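PDB 2D5F: glycinin A3B4 subunit from Glycine max, which serves as an 11S seed storage globulin, a hexamer-forming protein with two cupin domains that probably stores amino acids for the germinating seedling. Local coordinates for residues G74-F82 and P126-G137; F82-Q93 and Q106-R115. All blocks are in the same frame, centred on the assembly; numbering follows the deposited sequence.

Contact 1 (74-82 with 126-137) and contact 2 (82-93 with 106-115) are successive parts of one antiparallel sheet in the first cupin domain, their centres about 15 Å apart. Strand 75-80 pairs with strand 131-135 on one edge and with strand 107-118 on the other, where Ile78 N lies 2.8 Å from Arg115 O, a probable hydrogen bond. Phe82 belongs to both contacts, and Trp132 CZ2 packs 3.5 Å from Ile114 CD1. Contact 1 carries Tyr131 and Thr133 of the carbonate pocket; contact 2 is nested in the intervening chain and lies farther from the chain centre. Ala461 of a second subunit packs on both, against Ala81 and His111.

Contact 1 of 2, residues G74-F82 and P126-G137; sequences GKGAIGFAF and PPGVPYWTYNTG. With CO3 (carbonate ion), chain E.
The indole of Trp132 lies flat over the backbone of Gly79, whose CA sits 4.0 Å from the centroid of the five-membered ring, while the Tyr131 ring presents its edge to the bound carbonate and to Thr133 CG2. Farther along, Val129 CG1 is over one face of Phe82. These groups ride on two antiparallel strands of a cupin beta-barrel, 75-80 and 131-135, whose axes approach to 4.7 Å. Gly79 pairs with Trp132, and Ala77 with Tyr134, through two N-H...O=C bonds each. Trp132 reaches its neighbour because CG stands between its backbone N and carbonyl carbon (chi1 57°), folding the ring back across the strand; a CB on Gly79 would run into it. Its NE1 donates to a water that in turn donates to Phe80 O. With a leucine in place of Trp132, this water would lose its indole N-H and Gly79 its flat cover, which would probably leave a gap beside Pro463 of a second subunit. Across the sheet, Ile78 CG1 meets Thr133 CG2 at 3.7 Å, and Ile78 CD1 touches Tyr131 CD2. Phe80 CE2 lies against Pro126 CD at 3.8 Å, the two side chains crossing at about a right angle. Tyr131 OH and Thr133 OG1 donate to carbonate O2 and O1, respectively; Arg50 and His58 also hydrogen-bond the anion, which is probably from the crystallisation medium. At the far end Lys75 bends at its last torsion (chi4 72°), and NZ bonds to Thr136 OG1 at 3.0 Å.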
loop_
_atom_site.group_PDB
_atom_site.type_symbol
_atom_site.label_atom_id
_atom_site.label_comp_id
_atom_site.label_asym_id
_atom_site.label_seq_id
_atom_site.Cartn_x
_atom_site.Cartn_y
_atom_site.Cartn_z
ATOM N N GLY B 74 -21.938 -23.343 22.581
ATOM C CA GLY B 74 -20.873 -23.676 23.510
ATOM C C GLY B 74 -19.741 -22.680 23.648
ATOM O O GLY B 74 -19.817 -21.543 23.170
ATOM N N LYS B 75 -18.679 -23.121 24.318
ATOM C CA LYS B 75 -17.515 -22.283 24.532
ATOM C C LYS B 75 -16.256 -23.132 24.631
ATOM O O LYS B 75 -16.291 -24.274 25.093
ATOM C CB LYS B 75 -17.692 -21.454 25.807
ATOM C CG LYS B 75 -17.635 -22.249 27.095
ATOM C CD LYS B 75 -17.877 -21.333 28.290
ATOM C CE LYS B 75 -17.526 -22.011 29.614
ATOM N NZ LYS B 75 -16.050 -22.170 29.807
ATOM N N GLY B 76 -15.140 -22.569 24.193
ATOM C CA GLY B 76 -13.897 -23.302 24.241
ATOM C C GLY B 76 -12.693 -22.423 24.000
ATOM O O GLY B 76 -12.744 -21.197 24.140
ATOM N N ALA B 77 -11.597 -23.060 23.627
ATOM C CA ALA B 77 -10.361 -22.351 23.379
ATOM C C ALA B 77 -9.723 -22.894 22.119
ATOM O O ALA B 77 -9.835 -24.078 21.816
ATOM C CB ALA B 77 -9.418 -22.533 24.558
ATOM N N ILE B 78 -9.057 -22.016 21.384
ATOM C CA ILE B 78 -8.376 -22.410 20.168
ATOM C C ILE B 78 -6.940 -21.921 20.278
ATOM O O ILE B 78 -6.682 -20.832 20.794
ATOM C CB ILE B 78 -9.038 -21.782 18.921
ATOM C CG1 ILE B 78 -8.229 -22.141 17.667
ATOM C CG2 ILE B 78 -9.148 -20.266 19.100
ATOM C CD1 ILE B 78 -8.902 -21.752 16.353
ATOM N N GLY B 79 -6.007 -22.738 19.810
ATOM C CA GLY B 79 -4.614 -22.357 19.851
ATOM C C GLY B 79 -3.982 -22.585 18.494
ATOM O O GLY B 79 -4.261 -23.588 17.842
ATOM N N PHE B 80 -3.152 -21.643 18.055
ATOM C CA PHE B 80 -2.477 -21.776 16.775
ATOM C C PHE B 80 -0.986 -21.953 16.994
ATOM O O PHE B 80 -0.468 -21.669 18.074
ATOM C CB PHE B 80 -2.664 -20.528 15.912
ATOM C CG PHE B 80 -4.092 -20.181 15.628
ATOM C CD1 PHE B 80 -4.849 -19.488 16.564
ATOM C CD2 PHE B 80 -4.664 -20.498 14.402
ATOM C CE1 PHE B 80 -6.149 -19.109 16.277
ATOM C CE2 PHE B 80 -5.965 -20.123 14.106
ATOM C CZ PHE B 80 -6.710 -19.426 15.044
ATOM N N ALA B 81 -0.297 -22.418 15.959
ATOM C CA ALA B 81 1.147 -22.586 16.016
ATOM C C ALA B 81 1.756 -21.708 14.915
ATOM O O ALA B 81 1.950 -22.161 13.793
ATOM C CB ALA B 81 1.535 -24.058 15.796
ATOM N N PHE B 82 2.030 -20.446 15.240
ATOM C CA PHE B 82 2.630 -19.529 14.277
ATOM C C PHE B 82 4.113 -19.845 14.204
ATOM O O PHE B 82 4.813 -19.837 15.217
ATOM C CB PHE B 82 2.391 -18.077 14.698
ATOM C CG PHE B 82 1.007 -17.585 14.387
ATOM C CD1 PHE B 82 -0.076 -17.961 15.174
ATOM C CD2 PHE B 82 0.778 -16.780 13.273
ATOM C CE1 PHE B 82 -1.375 -17.542 14.855
ATOM C CE2 PHE B 82 -0.514 -16.355 12.945
ATOM C CZ PHE B 82 -1.592 -16.739 13.741
ATOM N N PRO B 126 -5.651 -19.217 9.425
ATOM C CA PRO B 126 -4.789 -18.846 8.295
ATOM C C PRO B 126 -4.326 -20.080 7.516
ATOM O O PRO B 126 -4.202 -21.171 8.078
ATOM C CB PRO B 126 -3.606 -18.147 8.963
ATOM C CG PRO B 126 -4.172 -17.634 10.256
ATOM C CD PRO B 126 -5.053 -18.783 10.701
ATOM N N PRO B 127 -4.061 -19.920 6.211
ATOM C CA PRO B 127 -3.607 -21.057 5.405
ATOM C C PRO B 127 -2.279 -21.591 5.944
ATOM O O PRO B 127 -1.386 -20.816 6.303
ATOM C CB PRO B 127 -3.448 -20.458 4.007
ATOM C CG PRO B 127 -4.407 -19.294 4.008
ATOM C CD PRO B 127 -4.221 -18.712 5.379
ATOM N N GLY B 128 -2.174 -22.915 6.018
ATOM C CA GLY B 128 -0.951 -23.555 6.468
ATOM C C GLY B 128 -0.619 -23.466 7.941
ATOM O O GLY B 128 0.334 -24.093 8.388
ATOM N N VAL B 129 -1.391 -22.694 8.698
ATOM C CA VAL B 129 -1.135 -22.545 10.127
ATOM C C VAL B 129 -1.870 -23.618 10.936
ATOM O O VAL B 129 -3.098 -23.749 10.846
ATOM C CB VAL B 129 -1.578 -21.154 10.636
ATOM C CG1 VAL B 129 -1.407 -21.074 12.144
ATOM C CG2 VAL B 129 -0.762 -20.057 9.943
ATOM N N PRO B 130 -1.124 -24.398 11.739
ATOM C CA PRO B 130 -1.724 -25.457 12.564
ATOM C C PRO B 130 -2.624 -24.866 13.647
ATOM O O PRO B 130 -2.325 -23.808 14.201
ATOM C CB PRO B 130 -0.514 -26.150 13.191
ATOM C CG PRO B 130 0.637 -25.784 12.282
ATOM C CD PRO B 130 0.336 -24.358 11.924
ATOM N N TYR B 131 -3.723 -25.547 13.950
ATOM C CA TYR B 131 -4.612 -25.086 15.007
ATOM C C TYR B 131 -5.296 -26.280 15.657
ATOM O O TYR B 131 -5.466 -27.329 15.025
ATOM C CB TYR B 131 -5.688 -24.135 14.468
ATOM C CG TYR B 131 -6.871 -24.842 13.846
ATOM C CD1 TYR B 131 -6.782 -25.404 12.574
ATOM C CD2 TYR B 131 -8.075 -24.976 14.545
ATOM C CE1 TYR B 131 -7.861 -26.082 12.010
ATOM C CE2 TYR B 131 -9.164 -25.659 13.987
ATOM C CZ TYR B 131 -9.046 -26.204 12.723
ATOM O OH TYR B 131 -10.111 -26.857 12.157
ATOM N N TRP B 132 -5.671 -26.104 16.924
ATOM C CA TRP B 132 -6.376 -27.123 17.698
ATOM C C TRP B 132 -7.424 -26.398 18.536
ATOM O O TRP B 132 -7.263 -25.220 18.858
ATOM C CB TRP B 132 -5.419 -27.887 18.623
ATOM C CG TRP B 132 -4.653 -27.020 19.579
ATOM C CD1 TRP B 132 -3.414 -26.476 19.381
ATOM C CD2 TRP B 132 -5.097 -26.548 20.856
ATOM N NE1 TRP B 132 -3.062 -25.689 20.451
ATOM C CE2 TRP B 132 -4.077 -25.711 21.370
ATOM C CE3 TRP B 132 -6.259 -26.743 21.615
ATOM C CZ2 TRP B 132 -4.183 -25.071 22.615
ATOM C CZ3 TRP B 132 -6.365 -26.105 22.858
ATOM C CH2 TRP B 132 -5.332 -25.276 23.339
ATOM N N THR B 133 -8.506 -27.092 18.869
ATOM C CA THR B 133 -9.567 -26.492 19.676
ATOM C C THR B 133 -9.998 -27.451 20.779
ATOM O O THR B 133 -9.862 -28.668 20.645
ATOM C CB THR B 133 -10.793 -26.138 18.822
ATOM O OG1 THR B 133 -11.334 -27.333 18.252
ATOM C CG2 THR B 133 -10.405 -25.169 17.699
ATOM N N TYR B 134 -10.526 -26.896 21.863
ATOM C CA TYR B 134 -10.950 -27.691 23.003
ATOM C C TYR B 134 -12.208 -27.106 23.629
ATOM O O TYR B 134 -12.334 -25.890 23.767
ATOM C CB TYR B 134 -9.827 -27.723 24.043
ATOM C CG TYR B 134 -10.208 -28.368 25.353
ATOM C CD1 TYR B 134 -10.383 -29.746 25.445
ATOM C CD2 TYR B 134 -10.403 -27.598 26.501
ATOM C CE1 TYR B 134 -10.742 -30.346 26.644
ATOM C CE2 TYR B 134 -10.764 -28.191 27.711
ATOM C CZ TYR B 134 -10.934 -29.566 27.772
ATOM O OH TYR B 134 -11.304 -30.169 28.950
ATOM N N ASN B 135 -13.130 -27.986 24.003
ATOM C CA ASN B 135 -14.384 -27.588 24.627
ATOM C C ASN B 135 -14.110 -27.370 26.111
ATOM O O ASN B 135 -13.704 -28.294 26.813
ATOM C CB ASN B 135 -15.421 -28.696 24.433
ATOM C CG ASN B 135 -16.798 -28.302 24.908
ATOM O OD1 ASN B 135 -17.779 -28.993 24.622
ATOM N ND2 ASN B 135 -16.886 -27.192 25.637
ATOM N N THR B 136 -14.315 -26.144 26.576
ATOM C CA THR B 136 -14.081 -25.801 27.976
ATOM C C THR B 136 -15.372 -25.758 28.793
ATOM O O THR B 136 -15.343 -25.446 29.984
ATOM C CB THR B 136 -13.427 -24.420 28.105
ATOM O OG1 THR B 136 -14.343 -23.426 27.636
ATOM C CG2 THR B 136 -12.142 -24.349 27.292
ATOM N N GLY B 137 -16.500 -26.059 28.156
ATOM C CA GLY B 137 -17.771 -26.024 28.858
ATOM C C GLY B 137 -18.457 -27.371 28.953
ATOM O O GLY B 137 -17.887 -28.395 28.574
HETATM C C CO3 E . -12.931 -26.736 15.052
HETATM O O1 CO3 E . -12.267 -27.428 15.887
HETATM O O2 CO3 E . -12.515 -26.647 13.845
HETATM O O3 CO3 E . -14.007 -26.135 15.432
HETATM O O HOH W 1 -0.997 -23.640 20.399
#

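Contact 2 of 2, residues F82-Q93 and Q106-R115; sequences FPGCPETFEKPQ and QLQDSHQKIR
Phe89 and His111 form a doubly hydrogen-bonded antiparallel pair where strands 89-92 and 109-111 run 4.8 Å apart at 176°; beyond it Lys91 N bonds to Asp109 O and Lys91 O receives Gln108 N at 2.8 Å, so two residues face one in a classic beta bulge. The Phe89 ring lies against the chain beyond the corner: Lys113 CA is 3.9 Å from its centroid, 14° off the normal, and Ile114 N lies over the same face, nearer the rim. The imidazole of His111 meets the other aromatic obliquely, with CE1 3.8 Å from Phe89 CB. Its ND1 donates to Gln112 O at 2.7 Å in the plane of the ring, and NE2 is hydrogen-bonded to Ile247 N, so both nitrogens fix the ring's rotation. Gln112, extended beyond CG, sends its amide into the type II turn Phe82-Cys85, whose Cys85 is disulfide-bonded to Cys327, close to the backbone of Phe82; the Glu87 carboxylate lies nearly coplanar with that amide. Lys91 and Gln108 run side by side, Lys91 CD being 3.3 Å from Gln108 OE1. On the other face, Glu90 CB packs 4.0 Å from Ser110 CB. A water bridges Thr88 OG1 and Lys113 N. Neighbouring subunits take the polar ends: Asp109 forms a salt bridge to Lys482 of a second subunit, while in a third subunit Ser487 and Gly488 hydrogen-bond the Glu90 carboxylate, and Asp342 accepts Thr88 OG1 through its backbone O and pairs with Lys113 NZ through its carboxylate. Together the segments form the two arms of a bulged beta-hairpin extending from the sheet of the first cupin barrel into the interfaces of the globulin hexamer.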
loop_
_atom_site.group_PDB
_atom_site.type_symbol
_atom_site.label_atom_id
_atom_site.label_comp_id
_atom_site.label_asym_id
_atom_site.label_seq_id
_atom_site.Cartn_x
_atom_site.Cartn_y
_atom_site.Cartn_z
ATOM N N PHE B 82 2.030 -20.446 15.240
ATOM C CA PHE B 82 2.630 -19.529 14.277
ATOM C C PHE B 82 4.113 -19.845 14.204
ATOM O O PHE B 82 4.813 -19.837 15.217
ATOM C CB PHE B 82 2.391 -18.077 14.698
ATOM C CG PHE B 82 1.007 -17.585 14.387
ATOM C CD1 PHE B 82 -0.076 -17.961 15.174
ATOM C CD2 PHE B 82 0.778 -16.780 13.273
ATOM C CE1 PHE B 82 -1.375 -17.542 14.855
ATOM C CE2 PHE B 82 -0.514 -16.355 12.945
ATOM C CZ PHE B 82 -1.592 -16.739 13.741
ATOM N N PRO B 83 4.617 -20.115 12.996
ATOM C CA PRO B 83 6.029 -20.456 12.798
ATOM C C PRO B 83 7.047 -19.427 13.269
ATOM O O PRO B 83 6.963 -18.254 12.922
ATOM C CB PRO B 83 6.111 -20.705 11.294
ATOM C CG PRO B 83 5.120 -19.692 10.745
ATOM C CD PRO B 83 3.947 -19.859 11.703
ATOM N N GLY B 84 8.005 -19.883 14.071
ATOM C CA GLY B 84 9.058 -19.010 14.548
ATOM C C GLY B 84 8.713 -18.022 15.639
ATOM O O GLY B 84 9.585 -17.293 16.111
ATOM N N CYS B 85 7.454 -17.984 16.051
ATOM C CA CYS B 85 7.043 -17.058 17.100
ATOM C C CYS B 85 7.372 -17.553 18.508
ATOM O O CYS B 85 7.351 -18.754 18.772
ATOM C CB CYS B 85 5.554 -16.793 16.985
ATOM S SG CYS B 85 5.127 -15.796 15.526
ATOM N N PRO B 86 7.668 -16.626 19.437
ATOM C CA PRO B 86 8.005 -16.989 20.819
ATOM C C PRO B 86 6.818 -17.554 21.589
ATOM O O PRO B 86 5.668 -17.236 21.293
ATOM C CB PRO B 86 8.483 -15.666 21.432
ATOM C CG PRO B 86 8.804 -14.792 20.247
ATOM C CD PRO B 86 7.744 -15.168 19.251
ATOM N N GLU B 87 7.104 -18.391 22.581
ATOM C CA GLU B 87 6.051 -18.972 23.406
ATOM C C GLU B 87 5.890 -17.968 24.545
ATOM O O GLU B 87 6.627 -18.022 25.535
ATOM C CB GLU B 87 6.489 -20.336 23.950
ATOM C CG GLU B 87 7.415 -21.122 23.021
ATOM C CD GLU B 87 6.877 -21.250 21.605
ATOM O OE1 GLU B 87 7.676 -21.548 20.701
ATOM O OE2 GLU B 87 5.662 -21.062 21.392
ATOM N N THR B 88 4.937 -17.048 24.388
ATOM C CA THR B 88 4.699 -15.987 25.370
ATOM C C THR B 88 3.917 -16.378 26.617
ATOM O O THR B 88 3.767 -15.570 27.534
ATOM C CB THR B 88 3.989 -14.782 24.715
ATOM O OG1 THR B 88 2.695 -15.185 24.254
ATOM C CG2 THR B 88 4.806 -14.261 23.536
ATOM N N PHE B 89 3.392 -17.598 26.637
ATOM C CA PHE B 89 2.659 -18.101 27.795
ATOM C C PHE B 89 3.595 -19.105 28.462
ATOM O O PHE B 89 3.831 -20.190 27.937
ATOM C CB PHE B 89 1.369 -18.803 27.356
ATOM C CG PHE B 89 0.177 -17.881 27.229
ATOM C CD1 PHE B 89 0.312 -16.605 26.683
ATOM C CD2 PHE B 89 -1.085 -18.298 27.646
ATOM C CE1 PHE B 89 -0.791 -15.759 26.559
ATOM C CE2 PHE B 89 -2.194 -17.460 27.525
ATOM C CZ PHE B 89 -2.044 -16.183 26.978
ATOM N N GLU B 90 4.164 -18.740 29.602
ATOM C CA GLU B 90 5.070 -19.664 30.270
ATOM C C GLU B 90 4.712 -19.856 31.735
ATOM O O GLU B 90 4.176 -18.960 32.386
ATOM C CB GLU B 90 6.521 -19.191 30.128
ATOM C CG GLU B 90 6.799 -17.827 30.713
ATOM C CD GLU B 90 8.204 -17.338 30.407
ATOM O OE1 GLU B 90 8.536 -16.207 30.814
ATOM O OE2 GLU B 90 8.973 -18.078 29.756
ATOM N N LYS B 91 5.001 -21.046 32.238
ATOM C CA LYS B 91 4.708 -21.381 33.619
ATOM C C LYS B 91 5.954 -21.941 34.288
ATOM O O LYS B 91 6.446 -23.000 33.907
ATOM C CB LYS B 91 3.585 -22.414 33.662
ATOM C CG LYS B 91 3.141 -22.819 35.053
ATOM C CD LYS B 91 2.024 -23.841 34.957
ATOM C CE LYS B 91 1.503 -24.246 36.322
ATOM N NZ LYS B 91 0.408 -25.256 36.194
ATOM N N PRO B 92 6.501 -21.219 35.276
ATOM C CA PRO B 92 7.700 -21.696 35.976
ATOM C C PRO B 92 7.375 -22.947 36.797
ATOM O O PRO B 92 6.269 -23.085 37.322
ATOM C CB PRO B 92 8.077 -20.510 36.861
ATOM C CG PRO B 92 7.568 -19.332 36.078
ATOM C CD PRO B 92 6.214 -19.820 35.628
ATOM N N GLN B 93 8.340 -23.854 36.901
ATOM C CA GLN B 93 8.157 -25.091 37.656
ATOM C C GLN B 93 8.033 -24.821 39.157
ATOM O O GLN B 93 8.482 -23.786 39.657
ATOM C CB GLN B 93 9.336 -26.030 37.391
ATOM C CG GLN B 93 8.956 -27.408 36.878
ATOM C CD GLN B 93 10.109 -28.090 36.159
ATOM O OE1 GLN B 93 11.218 -28.202 36.695
ATOM N NE2 GLN B 93 9.856 -28.548 34.936
ATOM N N GLN B 106 12.889 -22.211 36.207
ATOM C CA GLN B 106 12.901 -23.320 35.257
ATOM C C GLN B 106 11.486 -23.614 34.765
ATOM O O GLN B 106 10.595 -23.931 35.554
ATOM C CB GLN B 106 13.517 -24.560 35.913
ATOM C CG GLN B 106 13.750 -24.420 37.416
ATOM C CD GLN B 106 12.482 -24.608 38.228
ATOM O OE1 GLN B 106 11.970 -25.724 38.347
ATOM N NE2 GLN B 106 11.967 -23.518 38.787
ATOM N N LEU B 107 11.290 -23.506 33.452
ATOM C CA LEU B 107 9.979 -23.723 32.843
ATOM C C LEU B 107 9.418 -25.128 32.975
ATOM O O LEU B 107 10.109 -26.112 32.715
ATOM C CB LEU B 107 10.009 -23.341 31.357
ATOM C CG LEU B 107 9.938 -21.855 30.980
ATOM C CD1 LEU B 107 11.108 -21.095 31.592
ATOM C CD2 LEU B 107 9.948 -21.722 29.460
ATOM N N GLN B 108 8.152 -25.200 33.381
ATOM C CA GLN B 108 7.439 -26.462 33.530
ATOM C C GLN B 108 6.719 -26.711 32.203
ATOM O O GLN B 108 6.430 -27.847 31.831
ATOM C CB GLN B 108 6.433 -26.366 34.680
ATOM C CG GLN B 108 5.566 -27.602 34.871
ATOM C CD GLN B 108 4.319 -27.585 34.004
ATOM O OE1 GLN B 108 3.445 -26.733 34.174
ATOM N NE2 GLN B 108 4.232 -28.525 33.067
ATOM N N ASP B 109 6.433 -25.619 31.502
ATOM C CA ASP B 109 5.785 -25.663 30.198
ATOM C C ASP B 109 5.667 -24.250 29.649
ATOM O O ASP B 109 5.626 -23.274 30.402
ATOM C CB ASP B 109 4.380 -26.276 30.278
ATOM C CG ASP B 109 3.766 -26.515 28.891
ATOM O OD1 ASP B 109 2.533 -26.665 28.781
ATOM O OD2 ASP B 109 4.520 -26.564 27.901
ATOM N N SER B 110 5.635 -24.154 28.328
ATOM C CA SER B 110 5.474 -22.880 27.650
ATOM C C SER B 110 4.858 -23.204 26.300
ATOM O O SER B 110 5.093 -24.278 25.739
ATOM C CB SER B 110 6.819 -22.157 27.481
ATOM O OG SER B 110 7.702 -22.872 26.639
ATOM N N HIS B 111 4.036 -22.290 25.802
ATOM C CA HIS B 111 3.379 -22.467 24.516
ATOM C C HIS B 111 2.897 -21.105 24.039
ATOM O O HIS B 111 3.162 -20.094 24.689
ATOM C CB HIS B 111 2.210 -23.462 24.640
ATOM C CG HIS B 111 1.219 -23.125 25.713
ATOM N ND1 HIS B 111 0.327 -22.079 25.605
ATOM C CD2 HIS B 111 0.951 -23.725 26.896
ATOM C CE1 HIS B 111 -0.451 -22.054 26.675
ATOM N NE2 HIS B 111 -0.094 -23.042 27.474
ATOM N N GLN B 112 2.204 -21.066 22.908
ATOM C CA GLN B 112 1.723 -19.789 22.398
ATOM C C GLN B 112 0.374 -19.415 22.996
ATOM O O GLN B 112 -0.266 -20.220 23.668
ATOM C CB GLN B 112 1.674 -19.802 20.856
ATOM C CG GLN B 112 3.068 -19.791 20.240
ATOM C CD GLN B 112 3.090 -19.799 18.716
ATOM O OE1 GLN B 112 4.147 -19.990 18.109
ATOM N NE2 GLN B 112 1.936 -19.593 18.094
ATOM N N LYS B 113 -0.035 -18.175 22.758
ATOM C CA LYS B 113 -1.285 -17.647 23.283
ATOM C C LYS B 113 -2.506 -18.544 23.101
ATOM O O LYS B 113 -2.703 -19.150 22.046
ATOM C CB LYS B 113 -1.565 -16.280 22.657
ATOM C CG LYS B 113 -2.830 -15.604 23.182
ATOM C CD LYS B 113 -3.052 -14.252 22.518
ATOM C CE LYS B 113 -4.288 -13.562 23.081
ATOM N NZ LYS B 113 -4.379 -12.153 22.609
ATOM N N ILE B 114 -3.324 -18.623 24.146
ATOM C CA ILE B 114 -4.550 -19.404 24.105
ATOM C C ILE B 114 -5.678 -18.404 23.931
ATOM O O ILE B 114 -5.794 -17.455 24.704
ATOM C CB ILE B 114 -4.785 -20.194 25.418
ATOM C CG1 ILE B 114 -3.654 -21.205 25.626
ATOM C CG2 ILE B 114 -6.135 -20.906 25.371
ATOM C CD1 ILE B 114 -3.458 -22.161 24.459
ATOM N N ARG B 115 -6.498 -18.605 22.907
ATOM C CA ARG B 115 -7.602 -17.698 22.651
ATOM C C ARG B 115 -8.918 -18.378 22.991
ATOM O O ARG B 115 -9.154 -19.524 22.612
ATOM C CB ARG B 115 -7.601 -17.258 21.183
ATOM C CG ARG B 115 -6.298 -16.594 20.718
ATOM C CD ARG B 115 -5.683 -17.383 19.567
ATOM N NE ARG B 115 -4.392 -16.860 19.111
ATOM C CZ ARG B 115 -4.232 -15.778 18.356
ATOM N NH1 ARG B 115 -3.015 -15.394 18.001
ATOM N NH2 ARG B 115 -5.284 -15.081 17.951
HETATM O O HOH W 2 2.143 -16.549 21.905
#